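Local coordinates for protein methyltransferase (Streptomyces avermitilis, PDB 3GIW) that probably transfers methyl groups from S-adenosyl-L-methionine to an unidentified substrate, using a Rossmann-fold domain that binds S-adenosyl-L-homocysteine, at residues I27-Y30 with I31-G34; R16-E20 with S21-A25; G211-A214 with R215-A219; N62-W65 with M66-A69. All blocks are in the same frame, centred on the assembly; numbering follows the deposited sequence. Where two conformers were deposited one is given.

In the fold
All four contacts are local, made between consecutive segments of the chain. Contacts 1 and 2 share helix 24-31: contact 2 is a surface turn leading into its first residues, contact 1 its last turn and the glycine turn that ends it. Contacts 3 and 4 each lie within one helix, 207-219 and 55-75, over about two turns. Contact 4, nearest the centre of the chain, sets tryptophan and selenomethionine against the sheet. Contact 3 is divided between a buried Val213-Tyr217 face and an exposed arginine face, whereas contact 2 is mostly polar. The ligand site joins contacts 1 and 4, where Tyr28 OH meets Asn62 ND2; Tyr217 of contact 3 packs on Ile27 of contact 1.

Contact 1 (I27-Y30 with I31-G34); sequences IYDY and IIGG
Ile31 turns back onto Ile27 and Tyr30. Its N donates to Ile27 O at 2.9 Å, close to straight at 165°, and its CG1 lies 3.3 Å from the same Ile27 O. From there CD1 passes at a slant to the Tyr30 ring, 3.8 Å from CD2. Tyr30 OH is held beyond the segments by Asp46 OD1, while Pro56 and Met59 of helix 55-75 pack on Ile31. Ile32 N bonds to Tyr28 O at 3.0 Å. With CG1 set between its backbone N and carbonyl carbon (chi1 69°), Ile32 brings CD1 to 3.7 Å from Tyr28 CE1, and CG2 over one face of that ring, in the Tyr28 conformer described, one of two. Tyr28 belongs to the S-adenosyl-L-homocysteine site, not occupied by that ligand here, and its hydroxyl bonds to Asn62 ND2. Cutting Ile32 back to an alanine is likely to bare this side of the Tyr28 ring and give it more freedom to turn. At Gly33 the chain leaves the helix in a Schellman motif: phi is positive (100°), and Gly33 N bonds to Tyr30 O from well above the carbonyl plane. The companion bond runs from Gly34 N to Asp29 O at 2.8 Å. Gly34 CA also lies 3.4 Å from Asp29 OD2, where a CB would clash; Asp29 OD2 accepts from Asp36 N. One water donates to both Tyr30 O and Gly34 O.

Contact 2 (R16-E20 with S21-A25); sequences RIDTE and SAHSA
Asp18 and Ser21 are the ends of a type I beta turn with Thr19 and Glu20 at its corners, after which the chain runs extended through Ala22 and His23 into helix 24-31, His23 at the N-cap position. Ser21 N is buried here and has no partner in the model; the bond linking the ends of the turn is between side chains. In the Ser21 conformer described, one of two, OG donates to Asp18 OD2 at 2.6 Å, arriving from above the carboxylate plane, 53° out of it; the bond is established for this conformer only and may not be permanent. Ser21 OG sits between its backbone N and carbonyl carbon (chi1 70°), which directs it at Asp18 OD2. His23 returns toward the turn: its CE1 lies 3.0 Å from Asp18 O, which meets the imidazole at its edge, as does Asp18 CB, 3.9 Å from CE1. Imidazole and carboxylate planes are 78° apart. A weak bond of 3.0 Å from His23 ND1 to Ser21 O may help hold the ring's rotation. On the outer side of the turn Thr19 OG1 donates to the anti lone pair of Glu20 OE2, 2.9 Å away. Around it, Ile17 packs on Ile116 and Thr119 of helix 115-119, Ala22 rests on Ala44 of helix 39-51, and Arg16 forms a salt bridge with Glu137 at the end of strand 132-137.

Contact 3 (G211-A214 with R215-A219); sequences GRVA and REYAA
Val213 and Tyr217, one turn apart on helix 207-219, lie side by side and point the same way. Val213 CG1 meets the Tyr217 ring at its edge, in the ring plane, 3.7 Å from CE2, and Val213 O sits at the same edge, 3.4 Å from CD2. With its CG anti to the carbonyl carbon (chi1 -81°), Tyr217 holds its ring alongside the valine; Met48, Met222 and Met224 pack on it, and an unidentified bound ligand lies about 4 Å from its side chain. With a serine in place of Tyr217, a gap would probably open among these methionines and Val213 CG1 would lose its flanking ring. On the exposed face Arg212 and Arg215 cross obliquely, their guanidinium planes 69° apart. Arg215 lays one face of its guanidinium over Gly211 O, which stands 3.3 Å above the plane, and NH2 comes to 3.5 Å from Arg212 CD. A CB on Gly211 would be tight against Arg215 NH1. Both arginines also touch a crystal neighbour, which may influence their poses. Water 2 donates to Arg212 O and to Glu216 OE2, the latter at 2.9 Å. The like charges stay apart, 4.9 Å from Arg212 NE to Arg215 NH2, and salt bridges from Arg212 to Glu51 and from Glu216 to Arg220 probably offset much of the local charge, leaving the helix apolar on one face and ionic on the other.

Contact 4 (N62-W65 with M66-A69); sequences NRDW and MNRA
Trp65 and Ala69 meet on the inward side of helix 55-75, which packs against strands 163-167 and 269-275 of the Rossmann-fold sheet. Ala69 CB makes a CH-pi contact over one face of the indole, 4.0 Å from the centroid of the six-membered ring and 14° off its normal. The indole owes this position to a CG anti to the backbone N (chi1 179°). At its edge Arg68 NH2 lies 3.8 Å from Trp65 CD1, with guanidinium and indole planes nearly perpendicular (83°) and one guanidinium face over Trp65 CA. Arg68 NH2 is fixed by Trp252 O, and the Trp252 ring meets Trp65, joining both side chains to the same loop. Met66, a selenomethionine modelled in two conformers, packs its side chain on Ile167 and runs alongside Arg63. In the conformer described CE lies over one face of the Arg63 guanidinium, 3.2 Å from CZ; the shortness makes the detail doubtful. Arg63 and Asn62 belong to the S-adenosyl-L-homocysteine site, which lacks that ligand here, and Asn62 is held through OD1 by Ser199 OG, so this turn presents ligand-site groups and a sheet-facing tryptophan. Asp64 and Asn67 share water 4, which accepts from Asn67 ND2 at 3.1 Å and donates weakly to Asp64 OD1. In the plane of the Arg63 guanidinium, at its edge, water 3 accepts from NE at 2.7 Å and donates to Asn67 OD1 at 2.9 Å.

Contact 1 (I27-Y30 with I31-G34)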
loop_
_atom_site.group_PDB
_atom_site.type_symbol
_atom_site.label_atom_id
_atom_site.label_comp_id
_atom_site.label_asym_id
_atom_site.label_seq_id
_atom_site.Cartn_x
_atom_site.Cartn_y
_atom_site.Cartn_z
ATOM N N ILE A 27 11.101 -8.634 -0.786
ATOM C CA ILE A 27 11.324 -8.893 0.648
ATOM C C ILE A 27 9.986 -9.079 1.364
ATOM O O ILE A 27 9.816 -10.006 2.172
ATOM C CB ILE A 27 12.105 -7.711 1.310
ATOM C CG1 ILE A 27 13.536 -7.627 0.762
ATOM C CG2 ILE A 27 12.106 -7.841 2.844
ATOM C CD1 ILE A 27 14.259 -6.310 1.077
ATOM N N TYR A 28 9.035 -8.195 1.075
ATOM C CA TYR A 28 7.717 -8.270 1.722
ATOM C C TYR A 28 7.080 -9.641 1.409
ATOM O O TYR A 28 6.578 -10.358 2.311
ATOM C CB TYR A 28 6.864 -7.117 1.218
ATOM C CG TYR A 28 5.473 -6.999 1.773
ATOM C CD1 TYR A 28 4.401 -7.591 1.140
ATOM C CD2 TYR A 28 5.205 -6.209 2.887
ATOM C CE1 TYR A 28 3.112 -7.442 1.634
ATOM C CE2 TYR A 28 3.925 -6.034 3.357
ATOM C CZ TYR A 28 2.884 -6.645 2.731
ATOM O OH TYR A 28 1.608 -6.432 3.238
ATOM N N ASP A 29 7.110 -10.038 0.132
ATOM C CA ASP A 29 6.532 -11.313 -0.230
ATOM C C ASP A 29 7.222 -12.494 0.466
ATOM O O ASP A 29 6.544 -13.402 0.944
ATOM C CB ASP A 29 6.542 -11.508 -1.755
ATOM C CG ASP A 29 5.550 -12.545 -2.227
ATOM O OD1 ASP A 29 4.353 -12.394 -1.944
ATOM O OD2 ASP A 29 5.973 -13.493 -2.904
ATOM N N TYR A 30 8.548 -12.480 0.506
ATOM C CA TYR A 30 9.324 -13.500 1.233
ATOM C C TYR A 30 8.824 -13.598 2.675
ATOM O O TYR A 30 8.471 -14.683 3.163
ATOM C CB TYR A 30 10.817 -13.180 1.192
ATOM C CG TYR A 30 11.606 -14.011 2.166
ATOM C CD1 TYR A 30 11.713 -15.383 2.002
ATOM C CD2 TYR A 30 12.217 -13.435 3.269
ATOM C CE1 TYR A 30 12.418 -16.151 2.889
ATOM C CE2 TYR A 30 12.932 -14.176 4.171
ATOM C CZ TYR A 30 13.036 -15.554 3.977
ATOM O OH TYR A 30 13.738 -16.349 4.885
ATOM N N ILE A 31 8.765 -12.457 3.358
ATOM C CA ILE A 31 8.405 -12.455 4.779
ATOM C C ILE A 31 6.968 -12.929 5.035
ATOM O O ILE A 31 6.759 -13.608 6.025
ATOM C CB ILE A 31 8.679 -11.059 5.386
ATOM C CG1 ILE A 31 10.174 -10.732 5.411
ATOM C CG2 ILE A 31 7.981 -10.866 6.780
ATOM C CD1 ILE A 31 11.067 -11.574 6.365
ATOM N N ILE A 32 6.001 -12.595 4.176
ATOM C CA ILE A 32 4.607 -12.988 4.380
ATOM C C ILE A 32 4.285 -14.386 3.818
ATOM O O ILE A 32 3.114 -14.808 3.853
ATOM C CB ILE A 32 3.555 -11.955 3.907
ATOM C CG1 ILE A 32 3.524 -11.823 2.393
ATOM C CG2 ILE A 32 3.776 -10.602 4.623
ATOM C CD1 ILE A 32 2.341 -11.049 1.879
ATOM N N GLY A 33 5.291 -15.095 3.298
ATOM C CA GLY A 33 5.141 -16.515 2.926
ATOM C C GLY A 33 4.922 -16.801 1.454
ATOM O O GLY A 33 4.543 -17.924 1.102
ATOM N N GLY A 34 5.106 -15.807 0.593
ATOM C CA GLY A 34 4.980 -16.022 -0.850
ATOM C C GLY A 34 6.241 -16.615 -1.439
ATOM O O GLY A 34 7.210 -16.950 -0.726
HETATM O O HOH W 1 8.237 -17.107 1.799
#

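Contact 2 (R16-E20 with S21-A25)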
loop_
_atom_site.group_PDB
_atom_site.type_symbol
_atom_site.label_atom_id
_atom_site.label_comp_id
_atom_site.label_asym_id
_atom_site.label_seq_id
_atom_site.Cartn_x
_atom_site.Cartn_y
_atom_site.Cartn_z
ATOM N N ARG A 16 15.561 -7.573 -17.138
ATOM C CA ARG A 16 14.863 -6.438 -16.441
ATOM C C ARG A 16 14.765 -6.634 -14.932
ATOM O O ARG A 16 14.775 -5.669 -14.182
ATOM C CB ARG A 16 13.429 -6.260 -16.954
ATOM C CG ARG A 16 13.278 -5.926 -18.427
ATOM C CD ARG A 16 11.889 -5.341 -18.657
ATOM N NE ARG A 16 11.814 -3.984 -18.108
ATOM C CZ ARG A 16 10.806 -3.478 -17.396
ATOM N NH1 ARG A 16 9.727 -4.206 -17.077
ATOM N NH2 ARG A 16 10.903 -2.223 -16.983
ATOM N N ILE A 17 14.660 -7.883 -14.503
ATOM C CA ILE A 17 14.318 -8.230 -13.116
ATOM C C ILE A 17 15.374 -7.889 -12.049
ATOM O O ILE A 17 15.024 -7.680 -10.891
ATOM C CB ILE A 17 13.977 -9.749 -13.002
ATOM C CG1 ILE A 17 12.781 -10.102 -13.885
ATOM C CG2 ILE A 17 13.707 -10.165 -11.537
ATOM C CD1 ILE A 17 11.497 -9.544 -13.407
ATOM N N ASP A 18 16.650 -7.845 -12.408
ATOM C CA ASP A 18 17.740 -7.644 -11.422
ATOM C C ASP A 18 17.595 -8.538 -10.172
ATOM O O ASP A 18 17.285 -8.073 -9.065
ATOM C CB ASP A 18 17.884 -6.171 -11.032
ATOM C CG ASP A 18 19.097 -5.907 -10.114
ATOM O OD1 ASP A 18 20.029 -6.741 -10.048
ATOM O OD2 ASP A 18 19.099 -4.859 -9.426
ATOM N N THR A 19 17.844 -9.824 -10.364
ATOM C CA THR A 19 17.718 -10.816 -9.299
ATOM C C THR A 19 18.840 -10.795 -8.267
ATOM O O THR A 19 18.721 -11.458 -7.241
ATOM C CB THR A 19 17.665 -12.236 -9.871
ATOM O OG1 THR A 19 18.925 -12.543 -10.483
ATOM C CG2 THR A 19 16.524 -12.367 -10.865
ATOM N N GLU A 20 19.921 -10.055 -8.521
ATOM C CA GLU A 20 21.070 -10.072 -7.630
ATOM C C GLU A 20 21.032 -9.013 -6.533
ATOM O O GLU A 20 21.875 -9.053 -5.647
ATOM C CB GLU A 20 22.379 -9.970 -8.426
ATOM C CG GLU A 20 22.590 -11.118 -9.409
ATOM C CD GLU A 20 22.386 -12.490 -8.772
ATOM O OE1 GLU A 20 23.244 -12.899 -7.946
ATOM O OE2 GLU A 20 21.362 -13.157 -9.096
ATOM N N SER A 21 20.075 -8.080 -6.595
ATOM C CA SER A 21 19.901 -7.113 -5.511
ATOM C C SER A 21 18.510 -7.245 -4.907
ATOM O O SER A 21 17.571 -7.672 -5.567
ATOM C CB SER A 21 20.138 -5.691 -6.010
ATOM O OG SER A 21 19.098 -5.276 -6.874
ATOM N N ALA A 22 18.397 -6.890 -3.628
ATOM C CA ALA A 22 17.106 -6.964 -2.914
ATOM C C ALA A 22 16.162 -5.867 -3.405
ATOM O O ALA A 22 16.595 -4.740 -3.722
ATOM C CB ALA A 22 17.316 -6.851 -1.404
ATOM N N HIS A 23 14.869 -6.204 -3.471
ATOM C CA HIS A 23 13.812 -5.264 -3.812
ATOM C C HIS A 23 12.708 -5.295 -2.755
ATOM O O HIS A 23 12.311 -6.359 -2.299
ATOM C CB HIS A 23 13.161 -5.573 -5.182
ATOM C CG HIS A 23 14.069 -5.401 -6.369
ATOM N ND1 HIS A 23 15.169 -6.198 -6.616
ATOM C CD2 HIS A 23 13.985 -4.551 -7.417
ATOM C CE1 HIS A 23 15.745 -5.815 -7.744
ATOM N NE2 HIS A 23 15.042 -4.825 -8.257
ATOM N N SER A 24 12.169 -4.137 -2.423
ATOM C CA SER A 24 11.234 -4.051 -1.301
ATOM C C SER A 24 9.997 -4.979 -1.461
ATOM O O SER A 24 9.563 -5.638 -0.491
ATOM C CB SER A 24 10.795 -2.605 -1.012
ATOM O OG SER A 24 10.139 -2.019 -2.097
ATOM N N ALA A 25 9.396 -5.041 -2.651
ATOM C CA ALA A 25 8.189 -5.849 -2.823
ATOM C C ALA A 25 8.469 -7.322 -2.625
ATOM O O ALA A 25 7.619 -8.090 -2.168
ATOM C CB ALA A 25 7.619 -5.621 -4.209
#

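Contact 3 (G211-A214 with R215-A219)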
loop_
_atom_site.group_PDB
_atom_site.type_symbol
_atom_site.label_atom_id
_atom_site.label_comp_id
_atom_site.label_asym_id
_atom_site.label_seq_id
_atom_site.Cartn_x
_atom_site.Cartn_y
_atom_site.Cartn_z
ATOM N N GLY A 211 14.476 1.292 13.809
ATOM C CA GLY A 211 15.623 2.049 13.272
ATOM C C GLY A 211 16.674 1.168 12.645
ATOM O O GLY A 211 17.200 1.484 11.572
ATOM N N ARG A 212 17.035 0.075 13.311
ATOM C CA ARG A 212 18.007 -0.855 12.757
ATOM C C ARG A 212 17.513 -1.474 11.440
ATOM O O ARG A 212 18.294 -1.607 10.478
ATOM C CB ARG A 212 18.360 -1.944 13.794
ATOM C CG ARG A 212 19.206 -1.446 14.968
ATOM C CD ARG A 212 20.637 -1.257 14.535
ATOM N NE ARG A 212 21.280 -2.555 14.320
ATOM C CZ ARG A 212 22.578 -2.739 14.070
ATOM N NH1 ARG A 212 23.420 -1.709 14.031
ATOM N NH2 ARG A 212 23.053 -3.964 13.887
ATOM N N VAL A 213 16.223 -1.820 11.399
ATOM C CA VAL A 213 15.628 -2.357 10.147
ATOM C C VAL A 213 15.739 -1.313 9.028
ATOM O O VAL A 213 16.175 -1.613 7.929
ATOM C CB VAL A 213 14.172 -2.836 10.349
ATOM C CG1 VAL A 213 13.463 -3.121 8.988
ATOM C CG2 VAL A 213 14.168 -4.109 11.216
ATOM N N ALA A 214 15.412 -0.066 9.342
ATOM C CA ALA A 214 15.491 1.000 8.335
ATOM C C ALA A 214 16.914 1.151 7.816
ATOM O O ALA A 214 17.132 1.371 6.619
ATOM C CB ALA A 214 14.958 2.312 8.902
ATOM N N ARG A 215 17.904 1.023 8.705
ATOM C CA ARG A 215 19.286 1.127 8.290
ATOM C C ARG A 215 19.736 -0.078 7.444
ATOM O O ARG A 215 20.589 0.106 6.551
ATOM C CB ARG A 215 20.197 1.420 9.480
ATOM C CG ARG A 215 19.853 2.800 10.095
ATOM C CD ARG A 215 20.827 3.299 11.125
ATOM N NE ARG A 215 20.795 2.606 12.414
ATOM C CZ ARG A 215 19.949 2.895 13.413
ATOM N NH1 ARG A 215 18.985 3.791 13.277
ATOM N NH2 ARG A 215 20.076 2.237 14.553
ATOM N N GLU A 216 19.138 -1.262 7.653
ATOM C CA GLU A 216 19.392 -2.391 6.752
ATOM C C GLU A 216 18.831 -2.118 5.355
ATOM O O GLU A 216 19.459 -2.456 4.348
ATOM C CB GLU A 216 18.785 -3.676 7.320
ATOM C CG GLU A 216 19.385 -4.184 8.634
ATOM C CD GLU A 216 20.821 -4.631 8.524
ATOM O OE1 GLU A 216 21.194 -5.137 7.459
ATOM O OE2 GLU A 216 21.575 -4.453 9.515
ATOM N N TYR A 217 17.640 -1.538 5.262
ATOM C CA TYR A 217 17.123 -1.076 3.947
ATOM C C TYR A 217 18.024 -0.042 3.254
ATOM O O TYR A 217 18.342 -0.208 2.083
ATOM C CB TYR A 217 15.706 -0.502 4.078
ATOM C CG TYR A 217 14.565 -1.505 4.110
ATOM C CD1 TYR A 217 13.986 -1.972 2.926
ATOM C CD2 TYR A 217 14.019 -1.908 5.311
ATOM C CE1 TYR A 217 12.919 -2.881 2.943
ATOM C CE2 TYR A 217 12.940 -2.780 5.338
ATOM C CZ TYR A 217 12.410 -3.292 4.150
ATOM O OH TYR A 217 11.315 -4.152 4.193
ATOM N N ALA A 218 18.453 0.980 3.990
ATOM C CA ALA A 218 19.372 1.997 3.433
ATOM C C ALA A 218 20.680 1.369 2.962
ATOM O O ALA A 218 21.183 1.758 1.908
ATOM C CB ALA A 218 19.625 3.117 4.434
ATOM N N ALA A 219 21.199 0.367 3.689
ATOM C CA ALA A 219 22.459 -0.284 3.325
ATOM C C ALA A 219 22.351 -1.065 2.022
ATOM O O ALA A 219 23.362 -1.324 1.327
ATOM C CB ALA A 219 22.914 -1.196 4.448
HETATM O O HOH W 2 21.055 -1.992 10.991
#

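Contact 4 (N62-W65 with M66-A69)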
loop_
_atom_site.group_PDB
_atom_site.type_symbol
_atom_site.label_atom_id
_atom_site.label_comp_id
_atom_site.label_asym_id
_atom_site.label_seq_id
_atom_site.Cartn_x
_atom_site.Cartn_y
_atom_site.Cartn_z
ATOM N N ASN A 62 -0.097 -5.382 8.060
ATOM C CA ASN A 62 -0.321 -4.400 7.002
ATOM C C ASN A 62 -1.201 -4.974 5.887
ATOM O O ASN A 62 -2.151 -4.310 5.425
ATOM C CB ASN A 62 0.999 -3.895 6.433
ATOM C CG ASN A 62 0.801 -2.972 5.233
ATOM O OD1 ASN A 62 0.527 -1.793 5.421
ATOM N ND2 ASN A 62 0.851 -3.535 4.033
ATOM N N ARG A 63 -0.945 -6.219 5.492
ATOM C CA ARG A 63 -1.774 -6.863 4.473
ATOM C C ARG A 63 -3.197 -7.021 4.976
ATOM O O ARG A 63 -4.177 -6.751 4.223
ATOM C CB ARG A 63 -1.172 -8.182 3.994
ATOM C CG ARG A 63 -1.864 -8.710 2.705
ATOM C CD ARG A 63 -1.509 -7.918 1.453
ATOM N NE ARG A 63 -2.309 -8.345 0.294
ATOM C CZ ARG A 63 -2.083 -7.937 -0.957
ATOM N NH1 ARG A 63 -1.068 -7.111 -1.221
ATOM N NH2 ARG A 63 -2.877 -8.360 -1.945
ATOM N N ASP A 64 -3.390 -7.466 6.216
ATOM C CA ASP A 64 -4.720 -7.649 6.788
ATOM C C ASP A 64 -5.486 -6.308 6.837
ATOM O O ASP A 64 -6.689 -6.252 6.557
ATOM C CB ASP A 64 -4.627 -8.234 8.210
ATOM C CG ASP A 64 -4.186 -9.700 8.245
ATOM O OD1 ASP A 64 -4.244 -10.390 7.219
ATOM O OD2 ASP A 64 -3.768 -10.151 9.336
ATOM N N TRP A 65 -4.766 -5.234 7.164
ATOM C CA TRP A 65 -5.319 -3.892 7.202
ATOM C C TRP A 65 -5.829 -3.505 5.804
ATOM O O TRP A 65 -6.940 -2.974 5.688
ATOM C CB TRP A 65 -4.291 -2.853 7.739
ATOM C CG TRP A 65 -4.887 -1.463 7.746
ATOM C CD1 TRP A 65 -5.667 -0.934 8.700
ATOM C CD2 TRP A 65 -4.803 -0.489 6.697
ATOM N NE1 TRP A 65 -6.086 0.328 8.327
ATOM C CE2 TRP A 65 -5.576 0.609 7.091
ATOM C CE3 TRP A 65 -4.150 -0.445 5.461
ATOM C CZ2 TRP A 65 -5.722 1.740 6.284
ATOM C CZ3 TRP A 65 -4.339 0.664 4.670
ATOM C CH2 TRP A 65 -5.080 1.740 5.095
HETATM N N MSE A 66 -5.036 -3.752 4.768
HETATM C CA MSE A 66 -5.502 -3.451 3.409
HETATM C C MSE A 66 -6.841 -4.135 3.169
HETATM O O MSE A 66 -7.761 -3.538 2.631
HETATM C CB MSE A 66 -4.484 -3.918 2.349
HETATM C CG MSE A 66 -4.937 -3.642 0.905
HETATM SE SE MSE A 66 -6.056 -5.027 0.072
HETATM C CE MSE A 66 -4.691 -6.139 -0.613
ATOM N N ASN A 67 -6.932 -5.404 3.545
ATOM C CA ASN A 67 -8.151 -6.162 3.335
ATOM C C ASN A 67 -9.344 -5.471 4.028
ATOM O O ASN A 67 -10.413 -5.317 3.427
ATOM C CB ASN A 67 -8.044 -7.607 3.855
ATOM C CG ASN A 67 -7.019 -8.468 3.120
ATOM O OD1 ASN A 67 -6.485 -8.120 2.080
ATOM N ND2 ASN A 67 -6.801 -9.648 3.662
ATOM N N ARG A 68 -9.195 -5.055 5.285
ATOM C CA ARG A 68 -10.282 -4.417 6.013
ATOM C C ARG A 68 -10.598 -3.022 5.438
ATOM O O ARG A 68 -11.771 -2.652 5.354
ATOM C CB ARG A 68 -9.965 -4.330 7.511
ATOM C CG ARG A 68 -9.746 -5.664 8.152
ATOM C CD ARG A 68 -9.806 -5.609 9.657
ATOM N NE ARG A 68 -8.927 -4.632 10.297
ATOM C CZ ARG A 68 -7.607 -4.754 10.416
ATOM N NH1 ARG A 68 -6.971 -5.818 9.953
ATOM N NH2 ARG A 68 -6.896 -3.774 10.965
ATOM N N ALA A 69 -9.581 -2.263 5.037
ATOM C CA ALA A 69 -9.797 -0.928 4.480
ATOM C C ALA A 69 -10.547 -0.996 3.143
ATOM O O ALA A 69 -11.499 -0.221 2.919
ATOM C CB ALA A 69 -8.499 -0.159 4.367
HETATM O O HOH W 3 -4.555 -9.824 0.645
HETATM O O HOH W 4 -7.524 -10.120 6.602
#